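PDB 4BZP: bifunctional enzyme cysn/cysc from Mycobacterium tuberculosis, which catalyses, as the APS kinase part of a sulfate-activating enzyme, transfer of phosphate from ATP to the 3'-hydroxyl of adenosine-5'-phosphosulfate. Local coordinates for residues A[3-14]-A[75-86]; A[67-75]-A[95-104]. All coordinates share one frame; numbering follows the deposited sequence. Where two conformers were deposited one is given.

Contact 1: A[3-14]-A[75-86]. With ADP (adenosine-5'-diphosphate), chain C.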
loop_
_atom_site.group_PDB
_atom_site.type_symbol
_atom_site.label_atom_id
_atom_site.label_comp_id
_atom_site.label_asym_id
_atom_site.label_seq_id
_atom_site.Cartn_x
_atom_site.Cartn_y
_atom_site.Cartn_z
ATOM N N PRO A 3 -15.993 7.186 6.232
ATOM C CA PRO A 3 -15.062 7.986 7.032
ATOM C C PRO A 3 -13.606 7.444 7.011
ATOM O O PRO A 3 -13.402 6.232 6.913
ATOM C CB PRO A 3 -15.632 7.881 8.458
ATOM C CG PRO A 3 -17.063 7.480 8.301
ATOM C CD PRO A 3 -17.111 6.657 7.051
ATOM N N ARG A 4 -12.643 8.360 7.071
ATOM C CA ARG A 4 -11.239 8.012 7.271
ATOM C C ARG A 4 -11.038 7.126 8.486
ATOM O O ARG A 4 -11.668 7.280 9.546
ATOM C CB ARG A 4 -10.400 9.281 7.498
ATOM C CG ARG A 4 -9.894 9.935 6.230
ATOM C CD ARG A 4 -9.373 11.322 6.588
ATOM N NE ARG A 4 -8.882 12.025 5.425
ATOM C CZ ARG A 4 -8.421 13.277 5.435
ATOM N NH1 ARG A 4 -8.355 13.992 6.580
ATOM N NH2 ARG A 4 -8.031 13.814 4.274
ATOM N N GLY A 5 -10.147 6.160 8.293
ATOM C CA GLY A 5 -9.684 5.316 9.370
ATOM C C GLY A 5 -8.556 5.995 10.163
ATOM O O GLY A 5 -8.358 7.201 10.093
ATOM N N LYS A 6 -7.841 5.188 10.878
ATOM C CA LYS A 6 -6.834 5.633 11.826
ATOM C C LYS A 6 -5.796 4.558 11.878
ATOM O O LYS A 6 -6.056 3.404 11.484
ATOM C CB LYS A 6 -7.442 5.728 13.225
ATOM C CG LYS A 6 -8.714 6.538 13.352
ATOM C CD LYS A 6 -9.260 6.613 14.733
ATOM C CE LYS A 6 -10.590 7.398 14.705
ATOM N NZ LYS A 6 -11.236 7.234 16.035
ATOM N N THR A 7 -4.633 4.901 12.443
ATOM C CA THR A 7 -3.546 3.933 12.626
ATOM C C THR A 7 -3.090 3.778 14.054
ATOM O O THR A 7 -2.838 4.768 14.742
ATOM C CB THR A 7 -2.317 4.296 11.758
ATOM O OG1 THR A 7 -2.723 4.229 10.372
ATOM C CG2 THR A 7 -1.108 3.375 11.987
ATOM N N VAL A 8 -2.993 2.521 14.505
ATOM C CA VAL A 8 -2.352 2.178 15.743
ATOM C C VAL A 8 -0.977 1.612 15.433
ATOM O O VAL A 8 -0.875 0.574 14.779
ATOM C CB VAL A 8 -3.183 1.141 16.520
ATOM C CG1 VAL A 8 -2.487 0.795 17.828
ATOM C CG2 VAL A 8 -4.579 1.660 16.763
ATOM N N TRP A 9 0.070 2.279 15.883
ATOM C CA TRP A 9 1.469 1.949 15.595
ATOM C C TRP A 9 2.054 1.393 16.859
ATOM O O TRP A 9 2.320 2.144 17.849
ATOM C CB TRP A 9 2.208 3.199 15.148
ATOM C CG TRP A 9 3.547 2.999 14.542
ATOM C CD1 TRP A 9 4.717 2.940 15.179
ATOM C CD2 TRP A 9 3.833 2.844 13.127
ATOM N NE1 TRP A 9 5.730 2.727 14.267
ATOM C CE2 TRP A 9 5.209 2.701 13.002
ATOM C CE3 TRP A 9 3.059 2.827 11.970
ATOM C CZ2 TRP A 9 5.831 2.538 11.740
ATOM C CZ3 TRP A 9 3.708 2.649 10.751
ATOM C CH2 TRP A 9 5.032 2.501 10.685
ATOM N N PHE A 10 2.268 0.089 16.904
ATOM C CA PHE A 10 2.898 -0.491 18.038
ATOM C C PHE A 10 4.390 -0.233 18.043
ATOM O O PHE A 10 5.083 0.159 17.054
ATOM C CB PHE A 10 2.654 -1.982 18.102
ATOM C CG PHE A 10 1.242 -2.346 18.375
ATOM C CD1 PHE A 10 0.336 -2.440 17.340
ATOM C CD2 PHE A 10 0.806 -2.567 19.669
ATOM C CE1 PHE A 10 -0.979 -2.730 17.593
ATOM C CE2 PHE A 10 -0.511 -2.854 19.925
ATOM C CZ PHE A 10 -1.398 -2.995 18.874
ATOM N N THR A 11 4.927 -0.480 19.200
ATOM C CA THR A 11 6.402 -0.493 19.336
ATOM C C THR A 11 6.723 -1.278 20.594
ATOM O O THR A 11 5.974 -1.258 21.560
ATOM C CB THR A 11 6.984 0.935 19.341
ATOM O OG1 THR A 11 8.415 0.842 19.476
ATOM C CG2 THR A 11 6.406 1.796 20.456
ATOM N N GLY A 12 7.822 -1.997 20.568
ATOM C CA GLY A 12 8.296 -2.797 21.681
ATOM C C GLY A 12 9.184 -3.918 21.212
ATOM O O GLY A 12 9.191 -4.287 20.029
ATOM N N LEU A 13 9.863 -4.538 22.168
ATOM C CA LEU A 13 10.740 -5.609 21.904
ATOM C C LEU A 13 10.077 -6.796 21.221
ATOM O O LEU A 13 8.875 -7.019 21.342
ATOM C CB LEU A 13 11.403 -6.097 23.196
ATOM C CG LEU A 13 12.261 -5.085 23.924
ATOM C CD1 LEU A 13 12.739 -5.674 25.254
ATOM C CD2 LEU A 13 13.472 -4.666 23.122
ATOM N N SER A 14 10.849 -7.598 20.507
ATOM C CA SER A 14 10.365 -8.885 20.025
ATOM C C SER A 14 9.757 -9.669 21.185
ATOM O O SER A 14 10.363 -9.773 22.247
ATOM C CB SER A 14 11.507 -9.701 19.423
ATOM O OG SER A 14 11.069 -10.896 18.875
ATOM N N ASP A 75 -6.923 5.994 4.763
ATOM C CA ASP A 75 -7.690 6.900 3.919
ATOM C C ASP A 75 -8.815 6.121 3.193
ATOM O O ASP A 75 -9.879 6.717 2.938
ATOM C CB ASP A 75 -6.703 7.654 3.009
ATOM C CG ASP A 75 -7.371 8.709 2.213
ATOM O OD1 ASP A 75 -7.680 9.764 2.821
ATOM O OD2 ASP A 75 -7.573 8.431 1.018
ATOM N N CYS A 76 -8.630 4.825 2.920
ATOM C CA CYS A 76 -9.635 3.887 2.400
ATOM C C CYS A 76 -10.651 3.381 3.476
ATOM O O CYS A 76 -11.435 2.489 3.209
ATOM C CB CYS A 76 -8.936 2.652 1.761
ATOM S SG CYS A 76 -8.230 2.999 0.194
ATOM N N GLY A 77 -10.541 3.890 4.706
ATOM C CA GLY A 77 -11.518 3.646 5.746
ATOM C C GLY A 77 -11.149 2.627 6.817
ATOM O O GLY A 77 -11.954 2.329 7.717
ATOM N N HIS A 78 -9.981 2.017 6.722
ATOM C CA HIS A 78 -9.610 0.960 7.641
ATOM C C HIS A 78 -8.952 1.459 8.932
ATOM O O HIS A 78 -8.256 2.471 8.910
ATOM C CB HIS A 78 -8.612 0.011 6.957
ATOM C CG HIS A 78 -9.116 -0.580 5.693
ATOM N ND1 HIS A 78 -9.913 -1.700 5.684
ATOM C CD2 HIS A 78 -8.922 -0.230 4.415
ATOM C CE1 HIS A 78 -10.200 -2.008 4.419
ATOM N NE2 HIS A 78 -9.627 -1.113 3.639
ATOM N N LEU A 79 -9.165 0.682 9.991
ATOM C CA LEU A 79 -8.456 0.828 11.232
ATOM C C LEU A 79 -7.227 -0.045 11.088
ATOM O O LEU A 79 -7.326 -1.260 11.058
ATOM C CB LEU A 79 -9.323 0.417 12.418
ATOM C CG LEU A 79 -8.766 0.708 13.822
ATOM C CD1 LEU A 79 -7.631 -0.206 14.207
ATOM C CD2 LEU A 79 -8.358 2.160 13.962
ATOM N N VAL A 80 -6.070 0.592 10.951
ATOM C CA VAL A 80 -4.810 -0.091 10.629
ATOM C C VAL A 80 -4.010 -0.358 11.902
ATOM O O VAL A 80 -3.853 0.549 12.708
ATOM C CB VAL A 80 -3.956 0.712 9.647
ATOM C CG1 VAL A 80 -2.715 -0.061 9.191
ATOM C CG2 VAL A 80 -4.784 1.090 8.407
ATOM N N LEU A 81 -3.529 -1.564 12.058
ATOM C CA LEU A 81 -2.778 -1.996 13.248
ATOM C C LEU A 81 -1.424 -2.437 12.778
ATOM O O LEU A 81 -1.336 -3.370 11.935
ATOM C CB LEU A 81 -3.512 -3.138 13.910
ATOM C CG LEU A 81 -4.916 -2.753 14.376
ATOM C CD1 LEU A 81 -5.927 -3.871 14.260
ATOM C CD2 LEU A 81 -4.863 -2.264 15.815
ATOM N N VAL A 82 -0.355 -1.795 13.242
ATOM C CA VAL A 82 1.009 -2.054 12.731
ATOM C C VAL A 82 1.862 -2.567 13.864
ATOM O O VAL A 82 2.330 -1.788 14.723
ATOM C CB VAL A 82 1.618 -0.781 12.171
ATOM C CG1 VAL A 82 2.991 -1.083 11.559
ATOM C CG2 VAL A 82 0.701 -0.152 11.150
ATOM N N PRO A 83 2.112 -3.897 13.888
ATOM C CA PRO A 83 2.891 -4.464 14.982
ATOM C C PRO A 83 4.380 -4.597 14.744
ATOM O O PRO A 83 4.964 -5.681 15.074
ATOM C CB PRO A 83 2.268 -5.834 15.130
ATOM C CG PRO A 83 1.892 -6.215 13.747
ATOM C CD PRO A 83 1.414 -4.945 13.117
ATOM N N ALA A 84 5.030 -3.499 14.445
ATOM C CA ALA A 84 6.480 -3.500 14.186
ATOM C C ALA A 84 7.247 -3.124 15.433
ATOM O O ALA A 84 6.750 -2.406 16.310
ATOM C CB ALA A 84 6.804 -2.569 13.039
ATOM N N ILE A 85 8.462 -3.608 15.537
ATOM C CA ILE A 85 9.298 -3.321 16.681
ATOM C C ILE A 85 9.512 -1.821 16.784
ATOM O O ILE A 85 9.423 -1.257 17.893
ATOM C CB ILE A 85 10.622 -4.069 16.635
ATOM C CG1 ILE A 85 10.366 -5.564 16.858
ATOM C CG2 ILE A 85 11.623 -3.576 17.715
ATOM C CD1 ILE A 85 11.569 -6.418 16.631
ATOM N N SER A 86 9.859 -1.195 15.637
ATOM C CA SER A 86 10.044 0.258 15.541
ATOM C C SER A 86 10.990 0.726 16.661
ATOM O O SER A 86 10.558 1.481 17.545
ATOM C CB SER A 86 8.664 0.951 15.666
ATOM O OG SER A 86 7.897 0.783 14.485
HETATM P PB ADP C . 5.539 -9.415 19.293
HETATM O O1B ADP C . 6.906 -9.996 18.800
HETATM O O2B ADP C . 5.678 -8.098 19.985
HETATM O O3B ADP C . 4.497 -9.486 18.228
HETATM P PA ADP C . 3.946 -11.550 20.504
HETATM O O1A ADP C . 4.311 -12.623 19.562
HETATM O O2A ADP C . 2.600 -10.911 20.331
HETATM O O3A ADP C . 5.072 -10.433 20.457
HETATM O "O5'" ADP C . 4.046 -11.984 22.053
HETATM C "C5'" ADP C . 4.966 -12.975 22.445
HETATM C "C4'" ADP C . 4.150 -14.073 23.137
HETATM O "O4'" ADP C . 3.891 -13.649 24.462
HETATM C "C3'" ADP C . 2.813 -14.502 22.513
HETATM O "O3'" ADP C . 2.956 -15.791 21.965
HETATM C "C2'" ADP C . 1.909 -14.646 23.683
HETATM O "O2'" ADP C . 1.697 -16.072 23.885
HETATM C "C1'" ADP C . 2.611 -14.081 24.877
HETATM N N9 ADP C . 1.926 -12.880 25.384
HETATM C C8 ADP C . 1.932 -11.666 24.757
HETATM N N7 ADP C . 1.233 -10.735 25.431
HETATM C C5 ADP C . 0.793 -11.388 26.556
HETATM C C6 ADP C . -0.026 -10.962 27.663
HETATM N N6 ADP C . -0.478 -9.696 27.779
HETATM N N1 ADP C . -0.278 -11.932 28.578
HETATM C C2 ADP C . 0.176 -13.175 28.462
HETATM N N3 ADP C . 0.921 -13.668 27.439
HETATM C C4 ADP C . 1.189 -12.778 26.461
HETATM O O HOH W 1 5.210 -0.241 14.311
#
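Val82 lays its CG1 methyl over one face of the Trp9 indole. Val82 CG1 stands 4.0 Å from the centroid of the Trp9 six-membered ring, a CH-pi contact displaced toward the rim. The same ring also meets Phe106 of strand 106-111. A water sits above the indole near its rim, bonds to Ser86 OG and lies within bonding distance of Phe10 O. Trp9 CG lies anti to the backbone N (chi1 -167°), and this carries the indole along Val82 to the Ser86 hydroxyl. There Trp9 NE1 and Ser86 OG are 2.9 Å apart. The Phe10 ring is met at its edge instead. Val82 O lies in the ring plane, 3.4 Å from Phe10 CD1, and Leu81 CD2 approaches the edge at CE1. Phe10 and Ser86 each have a second conformer, and these contacts hold for the one described.

Strands 6-11 and 79-82 run parallel as neighbours at the heart of the sheet. Val80 N donates to Lys6 O and Val8 N to Val80 O, the latter at 2.8 Å. Val82 N then bonds to Val8 O, and Phe10 N to Val82 O. Trp9, Thr7, Val80 and Val82 share one face. Val8 and Leu81 lie side by side on the other, with Val8 CB 3.9 Å from Leu81 CD2.

Beyond the strands, Gly12 N donates to Ile85 O at 3.2 Å. Thr11 OG1 lies 2.8 Å from the same Ile85 O and also bonds to Tyr145. At the far end Arg4 NE and Asp75 OD1 form a long salt bridge of 3.7 Å.

Leu13 and Ser14 belong to the ADP pocket, and Gly12 fits the start of a P-loop (Walker A). Near-linear backbone bonds join the strands in the middle, and apolar side chains meet on both faces. The Gly12 bond, with Thr11 OG1 close by, ties the loop entering the nucleotide site to segment 75-86.

Contact 2: A[67-75]-A[95-104]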
loop_
_atom_site.group_PDB
_atom_site.type_symbol
_atom_site.label_atom_id
_atom_site.label_comp_id
_atom_site.label_asym_id
_atom_site.label_seq_id
_atom_site.Cartn_x
_atom_site.Cartn_y
_atom_site.Cartn_z
ATOM N N SER A 67 4.605 3.105 6.935
ATOM C CA SER A 67 3.830 4.264 7.330
ATOM C C SER A 67 2.950 4.818 6.205
ATOM O O SER A 67 1.822 5.215 6.467
ATOM C CB SER A 67 4.697 5.349 7.943
ATOM O OG SER A 67 5.492 6.064 6.997
ATOM N N HIS A 68 3.427 4.796 4.975
ATOM C CA HIS A 68 2.636 5.242 3.830
ATOM C C HIS A 68 1.552 4.254 3.437
ATOM O O HIS A 68 0.442 4.658 3.078
ATOM C CB HIS A 68 3.571 5.528 2.645
ATOM C CG HIS A 68 4.347 6.790 2.803
ATOM N ND1 HIS A 68 3.793 8.050 2.702
ATOM C CD2 HIS A 68 5.661 6.978 3.039
ATOM C CE1 HIS A 68 4.716 8.956 2.942
ATOM N NE2 HIS A 68 5.858 8.333 3.173
ATOM N N VAL A 69 1.812 2.953 3.550
ATOM C CA VAL A 69 0.774 1.965 3.289
ATOM C C VAL A 69 -0.310 2.108 4.330
ATOM O O VAL A 69 -1.493 2.066 4.013
ATOM C CB VAL A 69 1.319 0.550 3.185
ATOM C CG1 VAL A 69 0.192 -0.444 3.041
ATOM C CG2 VAL A 69 2.352 0.482 2.069
ATOM N N ALA A 70 0.079 2.307 5.587
ATOM C CA ALA A 70 -0.935 2.521 6.611
ATOM C C ALA A 70 -1.783 3.744 6.332
ATOM O O ALA A 70 -3.012 3.688 6.540
ATOM C CB ALA A 70 -0.273 2.649 7.953
ATOM N N THR A 71 -1.188 4.841 5.891
ATOM C CA THR A 71 -2.002 6.061 5.636
ATOM C C THR A 71 -2.909 5.813 4.495
ATOM O O THR A 71 -4.072 6.279 4.515
ATOM C CB THR A 71 -1.235 7.377 5.366
ATOM O OG1 THR A 71 -0.516 7.255 4.130
ATOM C CG2 THR A 71 -0.358 7.752 6.533
ATOM N N LEU A 72 -2.471 5.077 3.492
ATOM C CA LEU A 72 -3.329 4.728 2.344
ATOM C C LEU A 72 -4.526 3.887 2.776
ATOM O O LEU A 72 -5.688 4.186 2.415
ATOM C CB LEU A 72 -2.487 4.041 1.266
ATOM C CG LEU A 72 -3.205 3.404 0.080
ATOM C CD1 LEU A 72 -3.913 4.520 -0.604
ATOM C CD2 LEU A 72 -2.252 2.679 -0.859
ATOM N N LEU A 73 -4.277 2.855 3.577
ATOM C CA LEU A 73 -5.364 2.004 4.028
ATOM C C LEU A 73 -6.312 2.801 4.907
ATOM O O LEU A 73 -7.519 2.590 4.871
ATOM C CB LEU A 73 -4.848 0.797 4.768
ATOM C CG LEU A 73 -4.109 -0.255 3.938
ATOM C CD1 LEU A 73 -3.395 -1.259 4.846
ATOM C CD2 LEU A 73 -5.096 -0.960 2.986
ATOM N N ALA A 74 -5.788 3.657 5.758
ATOM C CA ALA A 74 -6.645 4.499 6.596
ATOM C C ALA A 74 -7.485 5.424 5.783
ATOM O O ALA A 74 -8.669 5.622 6.056
ATOM C CB ALA A 74 -5.787 5.270 7.583
ATOM N N ASP A 75 -6.923 5.994 4.763
ATOM C CA ASP A 75 -7.690 6.900 3.919
ATOM C C ASP A 75 -8.815 6.121 3.193
ATOM O O ASP A 75 -9.879 6.717 2.938
ATOM C CB ASP A 75 -6.703 7.654 3.009
ATOM C CG ASP A 75 -7.371 8.709 2.213
ATOM O OD1 ASP A 75 -7.680 9.764 2.821
ATOM O OD2 ASP A 75 -7.573 8.431 1.018
ATOM N N ALA A 95 6.993 8.199 11.191
ATOM C CA ALA A 95 5.736 7.543 10.875
ATOM C C ALA A 95 4.534 8.401 11.343
ATOM O O ALA A 95 3.548 8.527 10.596
ATOM C CB ALA A 95 5.658 6.181 11.507
ATOM N N ARG A 96 4.636 9.024 12.498
ATOM C CA ARG A 96 3.577 9.897 12.988
ATOM C C ARG A 96 3.415 11.072 12.003
ATOM O O ARG A 96 2.292 11.411 11.651
ATOM C CB ARG A 96 3.878 10.374 14.367
ATOM C CG ARG A 96 2.807 11.331 14.843
ATOM C CD ARG A 96 3.121 11.857 16.216
ATOM N NE ARG A 96 2.969 10.847 17.278
ATOM C CZ ARG A 96 1.847 10.568 17.909
ATOM N NH1 ARG A 96 0.669 11.075 17.535
ATOM N NH2 ARG A 96 1.857 9.654 18.888
ATOM N N LYS A 97 4.529 11.646 11.573
ATOM C CA LYS A 97 4.466 12.840 10.701
ATOM C C LYS A 97 3.822 12.461 9.366
ATOM O O LYS A 97 3.031 13.239 8.804
ATOM C CB LYS A 97 5.861 13.404 10.494
ATOM C CG LYS A 97 5.858 14.544 9.498
ATOM C CD LYS A 97 7.231 15.158 9.471
ATOM C CE LYS A 97 7.336 16.125 8.295
ATOM N NZ LYS A 97 6.297 17.160 8.457
ATOM N N VAL A 98 4.088 11.305 8.792
ATOM C CA VAL A 98 3.427 10.874 7.589
ATOM C C VAL A 98 1.912 10.911 7.802
ATOM O O VAL A 98 1.143 11.314 6.907
ATOM C CB VAL A 98 3.934 9.475 7.124
ATOM C CG1 VAL A 98 3.043 8.871 6.076
ATOM C CG2 VAL A 98 5.364 9.578 6.581
ATOM N N HIS A 99 1.462 10.391 8.921
ATOM C CA HIS A 99 0.019 10.368 9.217
ATOM C C HIS A 99 -0.514 11.770 9.427
ATOM O O HIS A 99 -1.552 12.114 8.816
ATOM C CB HIS A 99 -0.238 9.493 10.432
ATOM C CG HIS A 99 -0.191 8.038 10.109
ATOM N ND1 HIS A 99 0.990 7.374 9.844
ATOM C CD2 HIS A 99 -1.174 7.138 9.928
ATOM C CE1 HIS A 99 0.718 6.112 9.550
ATOM N NE2 HIS A 99 -0.591 5.948 9.574
ATOM N N ALA A 100 0.178 12.582 10.191
ATOM C CA ALA A 100 -0.325 13.934 10.458
ATOM C C ALA A 100 -0.390 14.730 9.160
ATOM O O ALA A 100 -1.355 15.498 8.974
ATOM C CB ALA A 100 0.564 14.611 11.484
ATOM N N ASP A 101 0.608 14.596 8.312
ATOM C CA ASP A 101 0.603 15.322 7.025
ATOM C C ASP A 101 -0.601 14.916 6.178
ATOM O O ASP A 101 -1.125 15.758 5.389
ATOM C CB ASP A 101 1.876 15.065 6.224
ATOM C CG ASP A 101 3.128 15.718 6.776
ATOM O OD1 ASP A 101 3.056 16.617 7.609
ATOM O OD2 ASP A 101 4.209 15.294 6.304
ATOM N N ALA A 102 -1.038 13.660 6.282
ATOM C CA ALA A 102 -2.207 13.141 5.575
ATOM C C ALA A 102 -3.535 13.380 6.255
ATOM O O ALA A 102 -4.598 12.963 5.717
ATOM C CB ALA A 102 -2.011 11.663 5.362
ATOM N N GLY A 103 -3.542 13.963 7.436
ATOM C CA GLY A 103 -4.774 14.089 8.113
ATOM C C GLY A 103 -5.327 12.897 8.848
ATOM O O GLY A 103 -6.492 12.869 9.191
ATOM N N ILE A 104 -4.472 11.906 9.122
ATOM C CA ILE A 104 -4.938 10.640 9.676
ATOM C C ILE A 104 -4.523 10.505 11.140
ATOM O O ILE A 104 -3.332 10.675 11.436
ATOM C CB ILE A 104 -4.357 9.419 8.901
ATOM C CG1 ILE A 104 -4.819 9.481 7.442
ATOM C CG2 ILE A 104 -4.781 8.088 9.506
ATOM C CD1 ILE A 104 -6.307 9.407 7.208
#
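Thr71 presses its CG2 methyl squarely onto one face of the His99 imidazole. Thr71 CG2 is 3.4 Å from the His99 ring centroid and only 2° off the ring normal. A chi1 of 66° turns this methyl, not the hydroxyl, onto the imidazole. Thr71 has a second conformer, and the contact holds for the one described. Ala70 CB meets the imidazole at its edge, 3.7 Å from His99 NE2. Two hydrogen bonds fix the ring's rotation. His99 ND1 donates to Ala95 O, one turn back in its own helix, at 2.9 Å. Ala95 O takes both His99 N and His99 ND1, which reach it from opposite faces of the carbonyl plane. His99 NE2 bonds to Thr7 OG1 on strand 6-11.

This tight part continues through Ser67 and Ala95 at one end and through Ala74 and Ile104 at the other. Ser67 CB meets Ala95 CB at 3.8 Å, and Ala74 CB meets Ile104 CG2 at 3.6 Å. Ser67 OG bonds to Arg64 O within its own helix and touches Val98 CG2.

The outer side is more open to solvent but still closely packed at His68. Val98 CG1 rests over one face of the His68 ring, 3.8 Å from its centroid and offset toward the rim. Both residues are partly exposed. The margin is looser: Ala102 CB is 4.4 Å from Thr71 CB, and exposed Asp75 lies at the edge. No hydrogen bond crosses between the two segments.

The helix segments 67-75 and 95-101 cross at -31°, with axes 9.2 Å apart. Gly103 ends the second helix in a Schellman motif, and the chain turns back so that Ile104 fills in beside Ala74. The pair lies on one face of the parallel sheet: Ala70 touches Thr7 and Val80, Ala95 touches Trp9 and Phe106, and on the far flank Leu72 and Leu73 pack against the second subunit.

The centres of contacts 1 and 2 lie about 9 Å apart, and the two share Asp75. Their segments alternate along the chain: strand 6-11, helix 56-75, strand 79-82, helix 89-101. Contact 1 joins neighbouring strands of the parallel sheet, and contact 2 joins two helices on one face of it. Probable backbone hydrogen bonds from Gly5 N to Ala74 O and from His78 N to Leu73 O tie the end of helix 56-75 to the strand segments. Together they form part of the P-loop kinase core. The sheet leads to the ADP site at one end, and both contacts reach the second subunit of the dimer.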